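Long-range contacts in SAM-dependent methyltransferase (Pyrococcus horikoshii, PDB 1WZN), which probably transfers methyl groups from S-adenosyl-L-methionine to an acceptor substrate, and binds the demethylated product S-adenosyl-L-homocysteine: residues 32-37 and 138-143; 226-231 and 243-248. All coordinates share one frame; numbering follows the deposited sequence.

Both contacts involve the main sheet of the methyltransferase fold, with centres about 9 Å apart. Contact 1 (32-37 with 138-143) lays the end of a helix on a strand: all its touching residues are buried, and it covers 232 Å² through methyl and ring contacts, with a polar anchor at Asp37, whose OD1 bonds Tyr229 OH of contact 2. Contact 2 (226-231 with 243-248) pairs two strands, burying 511 Å² with four backbone hydrogen bonds and side-chain contacts on both faces; Lys227 and Ile228, on the outermost strand within this chain, are partly exposed. Strands 139-146 and 242-248 are neighbours: Phe141 N lies 2.8 Å from Gly247 O, a probable hydrogen bond, and Ile142 CG2 packs 3.5 Å from Trp244 CE3.

Contact 1: 32-37 and 138-143; sequences EIFKED and GGVFIT
Asp37, whose backbone C lies 4.1 Å from Val140 CG1, has its buried carboxylate held at both oxygens by residues beyond these segments: OD1 is hydrogen-bonded with Tyr229 OH, and OD2 forms a salt bridge with Arg234 NE. Two different partners should therefore restrict its rotation. The rest of the interface is apolar. Ile142 has CG1 anti to its carbonyl carbon (chi1 -58°) and an extended chi2, which carries CD1 out to the helix as the leading atom. There it meets Ile33 tip to tip, 3.6 Å from Ile33 CG2, and the same methyl lies 3.6 Å from Phe34 CE1, approaching that ring obliquely. Val140 instead comes to the ring edge, near its plane, with CG2 4.0 Å from Phe34 CD1. Replacing Ile33 with an alanine would probably open a gap beside Ile142 CD1, leaving that methyl held from the helix chiefly by the Phe34 ring and freer to turn. The segment axes approach to 9.3 Å at 149°, so the helix runs roughly antiparallel to the strand while its side chains fill the space between. Helix 23-36 thus covers one face of the Rossmann-like sheet across three adjacent strands: Phe34 also touches Ala108 on strand 106-111, and Ile33 reaches Val246 on strand 242-248.

Contact 2: 226-231 and 243-248; sequences VKIYGN and YWIVGI
Tyr243 begins the pairing with its CA 3.4 Å from Tyr229 O, a CA-H...O contact opposite Gly230. The same oxygen accepts a hydrogen bond from Trp244 N at 2.9 Å; Trp244 O takes the more nearly straight return bond from Tyr229 N (2.8 Å, 169° at the hydrogen). Ile245 points, as Tyr243 does, to the face opposite Trp244, where helix 212-219 packs. Its chi2 of -63° bends CD1 to lie 3.5 Å from Ile228 CG1, tighter than usual van der Waals contact, while its CG2 crosses Val226 CG1 obliquely at 3.8 Å. The hairpin supplies the last two strands of the class I methyltransferase sheet, whose hallmark is the reversed strand, here 242-248, inserted between 139-146 and 225-230 in the order 3-2-1-4-5-7-6. Val246 repeats the paired bonds, with Lys227 N reaching Val246 O at 2.8 Å and Val246 N returning to Lys227 O. On the face covered by helix 23-36, Val246 CG2 sits 3.9 Å from Tyr229 CD2, oblique to the ring. Gly247 pairs with Val226 in a non-hydrogen-bonded site, and Ile248 makes at most a loose approach, its CD1 4.4 Å from Lys227 CE.

Contact 1: 32-37 and 138-143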
loop_
_atom_site.group_PDB
_atom_site.type_symbol
_atom_site.label_atom_id
_atom_site.label_comp_id
_atom_site.label_asym_id
_atom_site.label_seq_id
_atom_site.Cartn_x
_atom_site.Cartn_y
_atom_site.Cartn_z
ATOM N N GLU A 32 32.008 24.592 -3.336
ATOM C CA GLU A 32 31.677 25.121 -4.654
ATOM C C GLU A 32 30.793 26.350 -4.445
ATOM O O GLU A 32 30.907 27.339 -5.168
ATOM C CB GLU A 32 30.946 24.087 -5.513
ATOM C CG GLU A 32 30.472 24.674 -6.836
ATOM C CD GLU A 32 30.036 23.626 -7.836
ATOM O OE1 GLU A 32 29.147 22.813 -7.505
ATOM O OE2 GLU A 32 30.584 23.621 -8.961
ATOM N N ILE A 33 29.916 26.296 -3.444
ATOM C CA ILE A 33 29.056 27.438 -3.158
ATOM C C ILE A 33 29.928 28.612 -2.701
ATOM O O ILE A 33 29.725 29.748 -3.136
ATOM C CB ILE A 33 28.004 27.102 -2.066
ATOM C CG1 ILE A 33 27.028 26.037 -2.584
ATOM C CG2 ILE A 33 27.223 28.351 -1.689
ATOM C CD1 ILE A 33 26.008 25.592 -1.542
ATOM N N PHE A 34 30.900 28.343 -1.829
ATOM C CA PHE A 34 31.803 29.398 -1.352
ATOM C C PHE A 34 32.500 30.065 -2.539
ATOM O O PHE A 34 32.598 31.289 -2.618
ATOM C CB PHE A 34 32.898 28.832 -0.432
ATOM C CG PHE A 34 32.409 28.356 0.913
ATOM C CD1 PHE A 34 31.173 28.755 1.417
ATOM C CD2 PHE A 34 33.225 27.542 1.701
ATOM C CE1 PHE A 34 30.759 28.350 2.694
ATOM C CE2 PHE A 34 32.821 27.134 2.973
ATOM C CZ PHE A 34 31.585 27.539 3.472
ATOM N N LYS A 35 32.975 29.242 -3.464
ATOM C CA LYS A 35 33.692 29.728 -4.636
ATOM C C LYS A 35 32.852 30.478 -5.660
ATOM O O LYS A 35 33.270 31.518 -6.168
ATOM C CB LYS A 35 34.400 28.557 -5.323
ATOM C CG LYS A 35 35.012 28.889 -6.678
ATOM C CD LYS A 35 35.592 27.640 -7.321
ATOM C CE LYS A 35 36.048 27.900 -8.745
ATOM N NZ LYS A 35 36.498 26.642 -9.409
ATOM N N GLU A 36 31.663 29.961 -5.954
ATOM C CA GLU A 36 30.807 30.569 -6.964
ATOM C C GLU A 36 29.732 31.539 -6.477
ATOM O O GLU A 36 29.393 32.488 -7.183
ATOM C CB GLU A 36 30.137 29.469 -7.795
ATOM C CG GLU A 36 31.090 28.507 -8.481
ATOM C CD GLU A 36 32.037 29.197 -9.445
ATOM O OE1 GLU A 36 31.625 30.184 -10.086
ATOM O OE2 GLU A 36 33.193 28.744 -9.572
ATOM N N ASP A 37 29.192 31.317 -5.283
ATOM C CA ASP A 37 28.142 32.200 -4.788
ATOM C C ASP A 37 28.575 33.321 -3.855
ATOM O O ASP A 37 28.018 34.417 -3.903
ATOM C CB ASP A 37 27.042 31.367 -4.132
ATOM C CG ASP A 37 26.311 30.499 -5.139
ATOM O OD1 ASP A 37 25.707 31.069 -6.069
ATOM O OD2 ASP A 37 26.354 29.259 -5.013
ATOM N N GLY A 138 28.982 40.316 1.403
ATOM C CA GLY A 138 29.280 39.321 0.388
ATOM C C GLY A 138 29.378 37.904 0.935
ATOM O O GLY A 138 29.604 36.964 0.178
ATOM N N GLY A 139 29.214 37.750 2.245
ATOM C CA GLY A 139 29.282 36.429 2.848
ATOM C C GLY A 139 28.041 35.612 2.532
ATOM O O GLY A 139 27.048 36.157 2.038
ATOM N N VAL A 140 28.072 34.314 2.833
ATOM C CA VAL A 140 26.927 33.458 2.532
ATOM C C VAL A 140 26.388 32.605 3.677
ATOM O O VAL A 140 27.127 32.196 4.576
ATOM C CB VAL A 140 27.239 32.495 1.350
ATOM C CG1 VAL A 140 27.567 33.295 0.095
ATOM C CG2 VAL A 140 28.406 31.569 1.705
ATOM N N PHE A 141 25.082 32.350 3.626
ATOM C CA PHE A 141 24.401 31.492 4.595
ATOM C C PHE A 141 23.985 30.273 3.773
ATOM O O PHE A 141 23.439 30.423 2.673
ATOM C CB PHE A 141 23.158 32.186 5.175
ATOM C CG PHE A 141 22.241 31.257 5.933
ATOM C CD1 PHE A 141 22.713 30.512 7.012
ATOM C CD2 PHE A 141 20.906 31.124 5.562
ATOM C CE1 PHE A 141 21.865 29.647 7.713
ATOM C CE2 PHE A 141 20.050 30.262 6.256
ATOM C CZ PHE A 141 20.529 29.525 7.328
ATOM N N ILE A 142 24.268 29.077 4.286
ATOM C CA ILE A 142 23.937 27.831 3.588
ATOM C C ILE A 142 23.238 26.871 4.545
ATOM O O ILE A 142 23.732 26.607 5.640
ATOM C CB ILE A 142 25.218 27.122 3.065
ATOM C CG1 ILE A 142 25.994 28.042 2.121
ATOM C CG2 ILE A 142 24.852 25.834 2.334
ATOM C CD1 ILE A 142 27.396 27.532 1.799
ATOM N N THR A 143 22.085 26.347 4.140
ATOM C CA THR A 143 21.372 25.400 4.988
ATOM C C THR A 143 20.605 24.421 4.107
ATOM O O THR A 143 20.082 24.805 3.065
ATOM C CB THR A 143 20.397 26.127 5.957
ATOM O OG1 THR A 143 19.972 25.213 6.974
ATOM C CG2 THR A 143 19.172 26.661 5.212
#

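Contact 2: 226-231 and 243-248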
loop_
_atom_site.group_PDB
_atom_site.type_symbol
_atom_site.label_atom_id
_atom_site.label_comp_id
_atom_site.label_asym_id
_atom_site.label_seq_id
_atom_site.Cartn_x
_atom_site.Cartn_y
_atom_site.Cartn_z
ATOM N N VAL A 226 18.908 35.211 -2.825
ATOM C CA VAL A 226 18.713 33.875 -2.281
ATOM C C VAL A 226 18.623 32.897 -3.435
ATOM O O VAL A 226 17.994 33.179 -4.458
ATOM C CB VAL A 226 17.416 33.780 -1.447
ATOM C CG1 VAL A 226 17.179 32.338 -1.015
ATOM C CG2 VAL A 226 17.518 34.666 -0.224
ATOM N N LYS A 227 19.280 31.756 -3.283
ATOM C CA LYS A 227 19.250 30.737 -4.308
ATOM C C LYS A 227 18.754 29.436 -3.700
ATOM O O LYS A 227 18.934 29.189 -2.506
ATOM C CB LYS A 227 20.644 30.546 -4.903
ATOM C CG LYS A 227 21.157 31.783 -5.630
ATOM C CD LYS A 227 22.497 31.526 -6.279
ATOM C CE LYS A 227 22.839 32.618 -7.280
ATOM N NZ LYS A 227 21.662 33.021 -8.107
ATOM N N ILE A 228 18.099 28.627 -4.521
ATOM C CA ILE A 228 17.596 27.333 -4.082
ATOM C C ILE A 228 18.249 26.309 -4.990
ATOM O O ILE A 228 18.092 26.368 -6.211
ATOM C CB ILE A 228 16.058 27.235 -4.236
ATOM C CG1 ILE A 228 15.383 28.346 -3.431
ATOM C CG2 ILE A 228 15.568 25.870 -3.749
ATOM C CD1 ILE A 228 13.871 28.380 -3.581
ATOM N N TYR A 229 19.007 25.389 -4.400
ATOM C CA TYR A 229 19.684 24.351 -5.168
ATOM C C TYR A 229 19.192 22.995 -4.692
ATOM O O TYR A 229 18.543 22.892 -3.653
ATOM C CB TYR A 229 21.207 24.408 -4.967
ATOM C CG TYR A 229 21.885 25.680 -5.431
ATOM C CD1 TYR A 229 21.555 26.268 -6.651
ATOM C CD2 TYR A 229 22.893 26.269 -4.667
ATOM C CE1 TYR A 229 22.212 27.412 -7.101
ATOM C CE2 TYR A 229 23.561 27.412 -5.104
ATOM C CZ TYR A 229 23.217 27.979 -6.321
ATOM O OH TYR A 229 23.869 29.109 -6.755
ATOM N N GLY A 230 19.509 21.957 -5.454
ATOM C CA GLY A 230 19.100 20.623 -5.068
ATOM C C GLY A 230 20.115 19.556 -5.426
ATOM O O GLY A 230 20.904 19.719 -6.355
ATOM N N ASN A 231 20.105 18.467 -4.667
ATOM C CA ASN A 231 20.992 17.329 -4.918
ATOM C C ASN A 231 22.466 17.619 -5.234
ATOM O O ASN A 231 22.998 17.155 -6.249
ATOM C CB ASN A 231 20.392 16.475 -6.036
ATOM C CG ASN A 231 19.128 15.753 -5.602
ATOM O OD1 ASN A 231 18.419 16.199 -4.697
ATOM N ND2 ASN A 231 18.834 14.637 -6.257
ATOM N N TYR A 243 16.974 19.943 -0.515
ATOM C CA TYR A 243 17.216 21.299 -0.972
ATOM C C TYR A 243 18.243 22.061 -0.165
ATOM O O TYR A 243 18.488 21.759 1.004
ATOM C CB TYR A 243 15.897 22.069 -0.956
ATOM C CG TYR A 243 14.776 21.263 -1.565
ATOM C CD1 TYR A 243 14.796 20.931 -2.913
ATOM C CD2 TYR A 243 13.748 20.757 -0.771
ATOM C CE1 TYR A 243 13.821 20.100 -3.469
ATOM C CE2 TYR A 243 12.765 19.923 -1.313
ATOM C CZ TYR A 243 12.814 19.597 -2.662
ATOM O OH TYR A 243 11.883 18.738 -3.198
ATOM N N TRP A 244 18.837 23.051 -0.816
ATOM C CA TRP A 244 19.813 23.918 -0.184
ATOM C C TRP A 244 19.392 25.347 -0.441
ATOM O O TRP A 244 19.106 25.717 -1.580
ATOM C CB TRP A 244 21.204 23.717 -0.776
ATOM C CG TRP A 244 21.773 22.375 -0.531
ATOM C CD1 TRP A 244 21.510 21.230 -1.227
ATOM C CD2 TRP A 244 22.696 22.021 0.498
ATOM N NE1 TRP A 244 22.220 20.180 -0.692
ATOM C CE2 TRP A 244 22.955 20.638 0.369
ATOM C CE3 TRP A 244 23.330 22.737 1.522
ATOM C CZ2 TRP A 244 23.824 19.956 1.225
ATOM C CZ3 TRP A 244 24.194 22.055 2.375
ATOM C CH2 TRP A 244 24.431 20.680 2.219
ATOM N N ILE A 245 19.326 26.140 0.620
ATOM C CA ILE A 245 18.999 27.546 0.491
ATOM C C ILE A 245 20.319 28.274 0.721
ATOM O O ILE A 245 21.019 28.008 1.698
ATOM C CB ILE A 245 17.976 28.007 1.547
ATOM C CG1 ILE A 245 16.617 27.347 1.283
ATOM C CG2 ILE A 245 17.840 29.523 1.512
ATOM C CD1 ILE A 245 15.992 27.722 -0.044
ATOM N N VAL A 246 20.670 29.160 -0.200
ATOM C CA VAL A 246 21.900 29.923 -0.087
ATOM C C VAL A 246 21.553 31.401 -0.067
ATOM O O VAL A 246 20.963 31.926 -1.013
ATOM C CB VAL A 246 22.850 29.637 -1.271
ATOM C CG1 VAL A 246 24.085 30.538 -1.185
ATOM C CG2 VAL A 246 23.248 28.168 -1.267
ATOM N N GLY A 247 21.892 32.059 1.034
ATOM C CA GLY A 247 21.622 33.479 1.158
ATOM C C GLY A 247 22.925 34.235 0.996
ATOM O O GLY A 247 23.912 33.917 1.662
ATOM N N ILE A 248 22.933 35.233 0.116
ATOM C CA ILE A 248 24.140 36.022 -0.126
ATOM C C ILE A 248 23.949 37.446 0.394
ATOM O O ILE A 248 23.033 38.161 -0.027
ATOM C CB ILE A 248 24.471 36.083 -1.630
ATOM C CG1 ILE A 248 24.457 34.672 -2.217
ATOM C CG2 ILE A 248 25.842 36.728 -1.835
ATOM C CD1 ILE A 248 24.413 34.635 -3.730
#